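Local coordinates for glutathione S-transferase (Bombyx mori, PDB 4E8H), which binds glutathione and probably catalyses its conjugation to electrophilic substrates, at residues 6-11 with 33-38; 115-120 with 131-136; 142-147 with 182-187. One frame throughout, in Å; residues are numbered along the deposited sequence.

Interaction 1: residues 6-11 with 33-38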
loop_
_atom_site.group_PDB
_atom_site.type_symbol
_atom_site.label_atom_id
_atom_site.label_comp_id
_atom_site.label_asym_id
_atom_site.label_seq_id
_atom_site.Cartn_x
_atom_site.Cartn_y
_atom_site.Cartn_z
ATOM N N PRO B 6 15.136 -22.978 3.942
ATOM C CA PRO B 6 15.204 -21.534 4.171
ATOM C C PRO B 6 14.616 -20.715 3.027
ATOM O O PRO B 6 14.859 -21.012 1.854
ATOM C CB PRO B 6 16.704 -21.278 4.291
ATOM C CG PRO B 6 17.237 -22.538 4.856
ATOM C CD PRO B 6 16.427 -23.633 4.226
ATOM N N ILE B 7 13.830 -19.704 3.386
ATOM C CA ILE B 7 13.263 -18.775 2.420
ATOM C C ILE B 7 14.389 -17.930 1.832
ATOM O O ILE B 7 15.311 -17.527 2.546
ATOM C CB ILE B 7 12.176 -17.882 3.071
ATOM C CG1 ILE B 7 10.999 -18.744 3.548
ATOM C CG2 ILE B 7 11.699 -16.813 2.101
ATOM C CD1 ILE B 7 10.029 -18.035 4.486
ATOM N N LYS B 8 14.320 -17.691 0.526
ATOM C CA LYS B 8 15.316 -16.876 -0.157
ATOM C C LYS B 8 14.833 -15.441 -0.288
ATOM O O LYS B 8 13.650 -15.195 -0.540
ATOM C CB LYS B 8 15.649 -17.463 -1.532
ATOM C CG LYS B 8 16.472 -18.745 -1.470
ATOM C CD LYS B 8 16.668 -19.370 -2.843
ATOM C CE LYS B 8 17.257 -20.771 -2.715
ATOM N NZ LYS B 8 17.420 -21.441 -4.036
ATOM N N LEU B 9 15.749 -14.498 -0.102
ATOM C CA LEU B 9 15.440 -13.088 -0.297
ATOM C C LEU B 9 16.471 -12.426 -1.199
ATOM O O LEU B 9 17.653 -12.351 -0.855
ATOM C CB LEU B 9 15.346 -12.345 1.042
ATOM C CG LEU B 9 14.726 -10.943 0.967
ATOM C CD1 LEU B 9 13.205 -11.023 0.844
ATOM C CD2 LEU B 9 15.126 -10.098 2.168
ATOM N N TYR B 10 16.015 -11.964 -2.359
ATOM C CA TYR B 10 16.846 -11.169 -3.258
ATOM C C TYR B 10 16.806 -9.732 -2.751
ATOM O O TYR B 10 15.730 -9.150 -2.614
ATOM C CB TYR B 10 16.352 -11.296 -4.705
ATOM C CG TYR B 10 16.458 -12.713 -5.234
ATOM C CD1 TYR B 10 17.570 -13.124 -5.968
ATOM C CD2 TYR B 10 15.457 -13.651 -4.976
ATOM C CE1 TYR B 10 17.676 -14.429 -6.443
ATOM C CE2 TYR B 10 15.556 -14.957 -5.442
ATOM C CZ TYR B 10 16.665 -15.338 -6.176
ATOM O OH TYR B 10 16.760 -16.631 -6.639
ATOM N N TYR B 11 17.976 -9.172 -2.451
ATOM C CA TYR B 11 18.056 -7.951 -1.646
ATOM C C TYR B 11 19.345 -7.153 -1.869
ATOM O O TYR B 11 20.241 -7.585 -2.600
ATOM C CB TYR B 11 17.966 -8.334 -0.157
ATOM C CG TYR B 11 19.318 -8.612 0.481
ATOM C CD1 TYR B 11 19.750 -7.881 1.589
ATOM C CD2 TYR B 11 20.178 -9.584 -0.043
ATOM C CE1 TYR B 11 21.000 -8.120 2.168
ATOM C CE2 TYR B 11 21.429 -9.824 0.523
ATOM C CZ TYR B 11 21.832 -9.092 1.630
ATOM O OH TYR B 11 23.064 -9.334 2.199
ATOM N N HIS B 33 17.906 -17.036 3.497
ATOM C CA HIS B 33 19.094 -17.150 2.678
ATOM C C HIS B 33 19.127 -15.950 1.745
ATOM O O HIS B 33 18.375 -15.864 0.768
ATOM C CB HIS B 33 19.148 -18.503 1.962
ATOM C CG HIS B 33 19.604 -19.621 2.850
ATOM N ND1 HIS B 33 20.041 -20.836 2.365
ATOM C CD2 HIS B 33 19.718 -19.693 4.198
ATOM C CE1 HIS B 33 20.384 -21.614 3.378
ATOM N NE2 HIS B 33 20.199 -20.943 4.501
ATOM N N LEU B 34 19.988 -15.004 2.107
ATOM C CA LEU B 34 20.076 -13.711 1.449
ATOM C C LEU B 34 20.904 -13.824 0.179
ATOM O O LEU B 34 21.997 -14.396 0.187
ATOM C CB LEU B 34 20.689 -12.677 2.399
ATOM C CG LEU B 34 20.030 -12.475 3.770
ATOM C CD1 LEU B 34 20.967 -11.744 4.722
ATOM C CD2 LEU B 34 18.693 -11.742 3.654
ATOM N N ILE B 35 20.366 -13.289 -0.913
ATOM C CA ILE B 35 21.056 -13.300 -2.197
ATOM C C ILE B 35 21.242 -11.869 -2.685
ATOM O O ILE B 35 20.281 -11.208 -3.090
ATOM C CB ILE B 35 20.303 -14.144 -3.261
ATOM C CG1 ILE B 35 20.013 -15.553 -2.728
ATOM C CG2 ILE B 35 21.103 -14.205 -4.569
ATOM C CD1 ILE B 35 18.918 -16.298 -3.478
ATOM N N THR B 36 22.487 -11.403 -2.623
ATOM C CA THR B 36 22.860 -10.071 -3.087
ATOM C C THR B 36 22.450 -9.891 -4.546
ATOM O O THR B 36 22.821 -10.690 -5.410
ATOM C CB THR B 36 24.379 -9.833 -2.917
ATOM O OG1 THR B 36 24.714 -9.888 -1.524
ATOM C CG2 THR B 36 24.796 -8.474 -3.474
ATOM N N THR B 37 21.662 -8.851 -4.806
ATOM C CA THR B 37 21.180 -8.573 -6.152
ATOM C C THR B 37 21.583 -7.162 -6.571
ATOM O O THR B 37 20.948 -6.174 -6.192
ATOM C CB THR B 37 19.656 -8.807 -6.275
ATOM O OG1 THR B 37 19.347 -10.149 -5.873
ATOM C CG2 THR B 37 19.185 -8.600 -7.712
ATOM N N ASN B 38 22.657 -7.099 -7.353
ATOM C CA ASN B 38 23.278 -5.850 -7.772
ATOM C C ASN B 38 22.451 -5.132 -8.838
ATOM O O ASN B 38 22.499 -5.485 -10.019
ATOM C CB ASN B 38 24.695 -6.140 -8.290
ATOM C CG ASN B 38 25.609 -4.926 -8.251
ATOM O OD1 ASN B 38 25.174 -3.786 -8.422
ATOM N ND2 ASN B 38 26.898 -5.173 -8.037
HETATM O O HOH W 1 24.690 -11.976 1.242
#
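On the side of the sheet that carries Y10 and I35, the CD1 methyl of I35 lies 3.6 Å above the plane of the Y10 ring, a CH-pi contact displaced toward the rim near CZ. The two side chains run alongside each other in the same direction, while T37 OG1 meets the Y10 ring in its plane at the edge. Replacing Y10 by an alanine is likely to leave I35 CD1 without its aromatic partner and to open a gap beside M52 of helix 47-52. Near the N-terminal end, P6 CB sits over the centre of the H33 imidazole, 3.5 Å from the centroid, a second CH-pi contact. The Y11 ring swings back across L34: a chi1 of 90° sets CG between backbone N and carbonyl carbon, and CE2 comes to 3.5 Å from L34 CB. These side chains decorate the two parallel strands of the beta-alpha-beta unit that begins the thioredoxin-like fold, with helix 16-27 as the crossover. Five backbone hydrogen bonds join them, alternating in direction, among them I35 N to L9 O at 2.9 Å. I35 O is gripped by both Y11 N, at 3.1 Å, and T37 OG1, likewise at 3.1 Å, which arrive from opposite faces of its carbonyl plane; the second bond ties the T37 hydroxyl back to its own strand. The T37 side chain in turn touches the glutathione-binding residues H44 and I58.

Interaction 2: residues 115-120 with 131-136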
loop_
_atom_site.group_PDB
_atom_site.type_symbol
_atom_site.label_atom_id
_atom_site.label_comp_id
_atom_site.label_asym_id
_atom_site.label_seq_id
_atom_site.Cartn_x
_atom_site.Cartn_y
_atom_site.Cartn_z
ATOM N N LEU B 115 10.917 9.471 0.004
ATOM C CA LEU B 115 11.584 9.306 -1.290
ATOM C C LEU B 115 11.668 10.611 -2.070
ATOM O O LEU B 115 12.714 10.931 -2.629
ATOM C CB LEU B 115 10.878 8.252 -2.150
ATOM C CG LEU B 115 11.049 6.767 -1.832
ATOM C CD1 LEU B 115 10.155 5.959 -2.761
ATOM C CD2 LEU B 115 12.503 6.314 -1.958
ATOM N N ASN B 116 10.565 11.356 -2.106
ATOM C CA ASN B 116 10.512 12.621 -2.841
ATOM C C ASN B 116 11.458 13.681 -2.278
ATOM O O ASN B 116 12.037 14.468 -3.031
ATOM C CB ASN B 116 9.075 13.149 -2.912
ATOM C CG ASN B 116 8.182 12.308 -3.815
ATOM O OD1 ASN B 116 8.658 11.469 -4.583
ATOM N ND2 ASN B 116 6.879 12.536 -3.725
ATOM N N LEU B 117 11.617 13.687 -0.956
ATOM C CA LEU B 117 12.558 14.589 -0.295
ATOM C C LEU B 117 14.019 14.154 -0.469
ATOM O O LEU B 117 14.860 14.956 -0.881
ATOM C CB LEU B 117 12.215 14.747 1.196
ATOM C CG LEU B 117 13.146 15.573 2.098
ATOM C CD1 LEU B 117 13.354 16.996 1.580
ATOM C CD2 LEU B 117 12.622 15.599 3.526
ATOM N N TYR B 118 14.314 12.892 -0.168
ATOM C CA TYR B 118 15.706 12.455 -0.030
ATOM C C TYR B 118 16.390 11.897 -1.280
ATOM O O TYR B 118 17.609 12.030 -1.418
ATOM C CB TYR B 118 15.859 11.497 1.154
ATOM C CG TYR B 118 15.767 12.192 2.495
ATOM C CD1 TYR B 118 16.805 13.006 2.955
ATOM C CD2 TYR B 118 14.643 12.039 3.304
ATOM C CE1 TYR B 118 16.725 13.649 4.188
ATOM C CE2 TYR B 118 14.554 12.674 4.540
ATOM C CZ TYR B 118 15.595 13.478 4.974
ATOM O OH TYR B 118 15.507 14.108 6.196
ATOM N N THR B 119 15.625 11.286 -2.183
ATOM C CA THR B 119 16.194 10.726 -3.418
ATOM C C THR B 119 17.016 11.742 -4.242
ATOM O O THR B 119 18.124 11.408 -4.673
ATOM C CB THR B 119 15.126 10.011 -4.293
ATOM O OG1 THR B 119 14.463 9.009 -3.511
ATOM C CG2 THR B 119 15.763 9.344 -5.510
ATOM N N PRO B 120 16.493 12.975 -4.458
ATOM C CA PRO B 120 17.305 13.955 -5.195
ATOM C C PRO B 120 18.620 14.287 -4.488
ATOM O O PRO B 120 19.661 14.396 -5.142
ATOM C CB PRO B 120 16.406 15.197 -5.239
ATOM C CG PRO B 120 15.029 14.676 -5.075
ATOM C CD PRO B 120 15.159 13.519 -4.138
ATOM N N GLU B 131 9.967 22.662 -0.034
ATOM C CA GLU B 131 8.614 22.323 -0.466
ATOM C C GLU B 131 8.339 20.836 -0.252
ATOM O O GLU B 131 7.292 20.456 0.280
ATOM C CB GLU B 131 8.422 22.692 -1.940
ATOM C CG GLU B 131 6.977 22.670 -2.419
ATOM C CD GLU B 131 6.162 23.853 -1.918
ATOM O OE1 GLU B 131 6.755 24.883 -1.527
ATOM O OE2 GLU B 131 4.917 23.752 -1.925
ATOM N N LYS B 132 9.294 20.006 -0.668
ATOM C CA LYS B 132 9.203 18.556 -0.514
ATOM C C LYS B 132 9.350 18.160 0.953
ATOM O O LYS B 132 8.695 17.222 1.415
ATOM C CB LYS B 132 10.258 17.856 -1.372
ATOM C CG LYS B 132 10.067 18.045 -2.871
ATOM C CD LYS B 132 11.313 17.643 -3.644
ATOM C CE LYS B 132 11.185 17.965 -5.126
ATOM N NZ LYS B 132 10.225 17.066 -5.825
ATOM N N ALA B 133 10.205 18.881 1.675
ATOM C CA ALA B 133 10.352 18.697 3.116
ATOM C C ALA B 133 9.037 18.971 3.841
ATOM O O ALA B 133 8.634 18.192 4.703
ATOM C CB ALA B 133 11.454 19.583 3.656
ATOM N N ASP B 134 8.366 20.066 3.476
ATOM C CA ASP B 134 7.074 20.425 4.071
ATOM C C ASP B 134 6.069 19.275 4.007
ATOM O O ASP B 134 5.383 18.993 4.991
ATOM C CB ASP B 134 6.486 21.671 3.404
ATOM C CG ASP B 134 7.193 22.952 3.813
ATOM O OD1 ASP B 134 8.054 22.914 4.717
ATOM O OD2 ASP B 134 6.885 24.005 3.216
ATOM N N LYS B 135 5.992 18.619 2.848
ATOM C CA LYS B 135 5.123 17.453 2.663
ATOM C C LYS B 135 5.499 16.306 3.593
ATOM O O LYS B 135 4.624 15.696 4.210
ATOM C CB LYS B 135 5.144 16.969 1.208
ATOM C CG LYS B 135 4.670 17.996 0.180
ATOM C CD LYS B 135 3.267 18.531 0.475
ATOM C CE LYS B 135 2.177 17.604 -0.046
ATOM N NZ LYS B 135 0.878 18.360 -0.222
ATOM N N PHE B 136 6.796 16.017 3.688
ATOM C CA PHE B 136 7.282 14.966 4.578
ATOM C C PHE B 136 6.999 15.293 6.044
ATOM O O PHE B 136 6.525 14.438 6.794
ATOM C CB PHE B 136 8.776 14.697 4.366
ATOM C CG PHE B 136 9.310 13.574 5.214
ATOM C CD1 PHE B 136 8.885 12.265 4.998
ATOM C CD2 PHE B 136 10.224 13.823 6.234
ATOM C CE1 PHE B 136 9.365 11.219 5.784
ATOM C CE2 PHE B 136 10.714 12.782 7.024
ATOM C CZ PHE B 136 10.282 11.477 6.797
HETATM O O HOH W 2 11.586 14.258 -5.666
#
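L117 lays its two methyls against A133, and K132 reaches back over the helix that carries L117. From CB outward, the lysine can be followed atom by atom. Its CB lies 4.1 Å from L117 CA, close to where the two backbones come nearest. CG continues anti to the carbonyl carbon (chi1 -65°) along the N116 carbonyl, and CD then makes the tightest approach of the contact, 3.3 Å from N116 O. Beyond CD the chain bends at chi4 (-72°), and the bend brings K132 NZ to a water, to which it donates. That water donates in turn to N116 O at 2.7 Å, so a water bridge links the ammonium group to the same carbonyl that CD passes. The helices involved, 93-124 and 130-146, are consecutive in the all-helical C-terminal domain of the glutathione transferase fold and run broadly antiparallel here, the short segments 138° apart with axes 8.6 Å from each other. Next to the lysine, on the buried side, the contact turns apolar. L117 CG stands anti to the backbone N, which directs both methyls toward the second helix: CD1 meets A133 CB at 3.8 Å, while CD2 touches A133 CA and F136 CD2, the latter at 4.0 Å. L117 and F136 cross at about a right angle, the methyl approaching the ring obliquely. Y128 of the connecting loop touches both L117 and A133, while I172 of helix 160-174 packs on F136.

Interaction 3: residues 142-147 with 182-187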
loop_
_atom_site.group_PDB
_atom_site.type_symbol
_atom_site.label_atom_id
_atom_site.label_comp_id
_atom_site.label_asym_id
_atom_site.label_seq_id
_atom_site.Cartn_x
_atom_site.Cartn_y
_atom_site.Cartn_z
ATOM N N TRP B 142 1.295 13.740 11.297
ATOM C CA TRP B 142 0.271 12.696 11.302
ATOM C C TRP B 142 0.711 11.445 12.069
ATOM O O TRP B 142 -0.051 10.922 12.885
ATOM C CB TRP B 142 -0.143 12.317 9.877
ATOM C CG TRP B 142 -0.867 13.396 9.116
ATOM C CD1 TRP B 142 -1.661 14.384 9.633
ATOM C CD2 TRP B 142 -0.892 13.569 7.691
ATOM N NE1 TRP B 142 -2.158 15.170 8.621
ATOM C CE2 TRP B 142 -1.706 14.690 7.420
ATOM C CE3 TRP B 142 -0.297 12.888 6.619
ATOM C CZ2 TRP B 142 -1.944 15.149 6.118
ATOM C CZ3 TRP B 142 -0.534 13.344 5.324
ATOM C CH2 TRP B 142 -1.351 14.465 5.087
ATOM N N LEU B 143 1.929 10.967 11.808
ATOM C CA LEU B 143 2.472 9.816 12.540
ATOM C C LEU B 143 2.533 10.094 14.040
ATOM O O LEU B 143 2.168 9.237 14.853
ATOM C CB LEU B 143 3.855 9.415 12.012
ATOM C CG LEU B 143 4.595 8.262 12.711
ATOM C CD1 LEU B 143 3.829 6.937 12.641
ATOM C CD2 LEU B 143 5.988 8.103 12.127
ATOM N N ASN B 144 2.988 11.294 14.398
ATOM C CA ASN B 144 3.003 11.716 15.794
ATOM C C ASN B 144 1.605 11.661 16.414
ATOM O O ASN B 144 1.445 11.235 17.559
ATOM C CB ASN B 144 3.597 13.118 15.945
ATOM C CG ASN B 144 3.943 13.443 17.384
ATOM O OD1 ASN B 144 4.913 12.920 17.935
ATOM N ND2 ASN B 144 3.146 14.304 18.005
ATOM N N THR B 145 0.602 12.081 15.646
ATOM C CA THR B 145 -0.795 12.028 16.080
ATOM C C THR B 145 -1.297 10.587 16.209
ATOM O O THR B 145 -2.015 10.268 17.158
ATOM C CB THR B 145 -1.710 12.859 15.145
ATOM O OG1 THR B 145 -1.239 14.211 15.113
ATOM C CG2 THR B 145 -3.164 12.855 15.628
ATOM N N PHE B 146 -0.909 9.719 15.271
ATOM C CA PHE B 146 -1.294 8.301 15.329
ATOM C C PHE B 146 -0.833 7.673 16.641
ATOM O O PHE B 146 -1.483 6.771 17.170
ATOM C CB PHE B 146 -0.717 7.491 14.155
ATOM C CG PHE B 146 -1.221 7.907 12.790
ATOM C CD1 PHE B 146 -2.340 8.726 12.642
ATOM C CD2 PHE B 146 -0.581 7.443 11.645
ATOM C CE1 PHE B 146 -2.791 9.100 11.377
ATOM C CE2 PHE B 146 -1.027 7.803 10.378
ATOM C CZ PHE B 146 -2.134 8.634 10.243
ATOM N N LEU B 147 0.289 8.169 17.159
ATOM C CA LEU B 147 0.891 7.638 18.378
ATOM C C LEU B 147 0.378 8.285 19.673
ATOM O O LEU B 147 0.870 7.969 20.761
ATOM C CB LEU B 147 2.420 7.716 18.285
ATOM C CG LEU B 147 3.060 6.810 17.227
ATOM C CD1 LEU B 147 4.438 7.307 16.816
ATOM C CD2 LEU B 147 3.113 5.362 17.698
ATOM N N HIS B 182 8.741 15.989 18.142
ATOM C CA HIS B 182 7.598 15.090 17.974
ATOM C C HIS B 182 7.716 14.038 19.075
ATOM O O HIS B 182 8.287 12.961 18.870
ATOM C CB HIS B 182 7.575 14.429 16.589
ATOM C CG HIS B 182 7.510 15.397 15.448
ATOM N ND1 HIS B 182 6.365 15.609 14.708
ATOM C CD2 HIS B 182 8.460 16.196 14.907
ATOM C CE1 HIS B 182 6.611 16.503 13.767
ATOM N NE2 HIS B 182 7.874 16.876 13.867
ATOM N N GLU B 183 7.181 14.374 20.245
ATOM C CA GLU B 183 7.405 13.589 21.458
ATOM C C GLU B 183 6.888 12.153 21.373
ATOM O O GLU B 183 7.534 11.241 21.891
ATOM C CB GLU B 183 6.837 14.307 22.686
ATOM C CG GLU B 183 7.524 15.638 22.994
ATOM C CD GLU B 183 7.152 16.199 24.354
ATOM O OE1 GLU B 183 7.319 15.483 25.365
ATOM O OE2 GLU B 183 6.700 17.363 24.414
ATOM N N ASN B 184 5.744 11.952 20.720
ATOM C CA ASN B 184 5.220 10.600 20.524
ATOM C C ASN B 184 6.141 9.750 19.655
ATOM O O ASN B 184 6.389 8.587 19.970
ATOM C CB ASN B 184 3.806 10.622 19.938
ATOM C CG ASN B 184 2.797 11.273 20.865
ATOM O OD1 ASN B 184 2.929 11.218 22.089
ATOM N ND2 ASN B 184 1.777 11.894 20.283
ATOM N N ILE B 185 6.647 10.337 18.571
ATOM C CA ILE B 185 7.597 9.648 17.697
ATOM C C ILE B 185 8.884 9.328 18.461
ATOM O O ILE B 185 9.373 8.199 18.406
ATOM C CB ILE B 185 7.905 10.442 16.393
ATOM C CG1 ILE B 185 6.627 10.615 15.561
ATOM C CG2 ILE B 185 8.989 9.732 15.566
ATOM C CD1 ILE B 185 6.816 11.355 14.240
ATOM N N ALA B 186 9.406 10.316 19.189
ATOM C CA ALA B 186 10.646 10.149 19.950
ATOM C C ALA B 186 10.588 8.972 20.924
ATOM O O ALA B 186 11.498 8.142 20.949
ATOM C CB ALA B 186 11.004 11.440 20.686
ATOM N N LYS B 187 9.513 8.901 21.710
ATOM C CA LYS B 187 9.334 7.838 22.703
ATOM C C LYS B 187 9.071 6.490 22.037
ATOM O O LYS B 187 9.608 5.465 22.463
ATOM C CB LYS B 187 8.194 8.178 23.669
ATOM C CG LYS B 187 8.461 9.380 24.564
ATOM C CD LYS B 187 7.189 9.837 25.264
ATOM C CE LYS B 187 7.332 11.254 25.800
ATOM N NZ LYS B 187 6.046 11.782 26.339
#
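The last turn of helix 130-146 crosses the first turn of helix 183-196 at 71°, the short axes 8.1 Å apart, with the CA atoms of N144 and N184 nearest. N144 inserts its amide into the start of the second helix. With CG anti to the backbone N (chi1 -166°), its OD1 is carried to I185 N, which donates at 3.2 Å and lies tilted from the carbonyl plane. N184 N stands 3.1 Å from the same oxygen, and H182 CB comes to 3.3 Å from it. A second bond runs in the same direction: N184 ND2 donates to the backbone O of N144 at 2.8 Å, reaching it from above the carbonyl plane, while the oxygen lies close to the plane of the N184 amide. The two asparagine amide planes are nearly parallel, 18° apart, although the side chains cross at about a right angle. The H182 ring turns its edge to N144 CB. Alongside this polar pair, L147 CB packs on N184 CB at 3.6 Å, and the I185 and L143 side chains cross perpendicularly, CD1 of I185 4.0 Å from L143 CD2. L140, one turn back along the first helix, touches both H182 and I185, and V153 backs the two leucines. The side-chain oxygen meeting the amide of a first-turn residue from outside the helix resembles the capping of an N-terminus, here supplied by a neighbouring helix within the all-helical C-terminal domain of the glutathione transferase fold.

How the interactions relate
Interaction 1 belongs to the thioredoxin-like N-terminal domain, and the other two to the helical C-terminal domain, where both use helix 130-146: interaction 2 an early turn, interaction 3 its C-terminal end, with their centres about 19 Å apart. Interactions 1 and 3 lie on opposite sides of the chain's centre. The strand pair is held by a regular ladder of backbone bonds and is only partly buried, yet borders the glutathione site. Interaction 2 is mostly buried and apolar, with a water-bridged lysine at its margin and no direct hydrogen bond. Interaction 3, partly buried, relies instead on two side-chain-to-backbone bonds between asparagine-bearing helix ends.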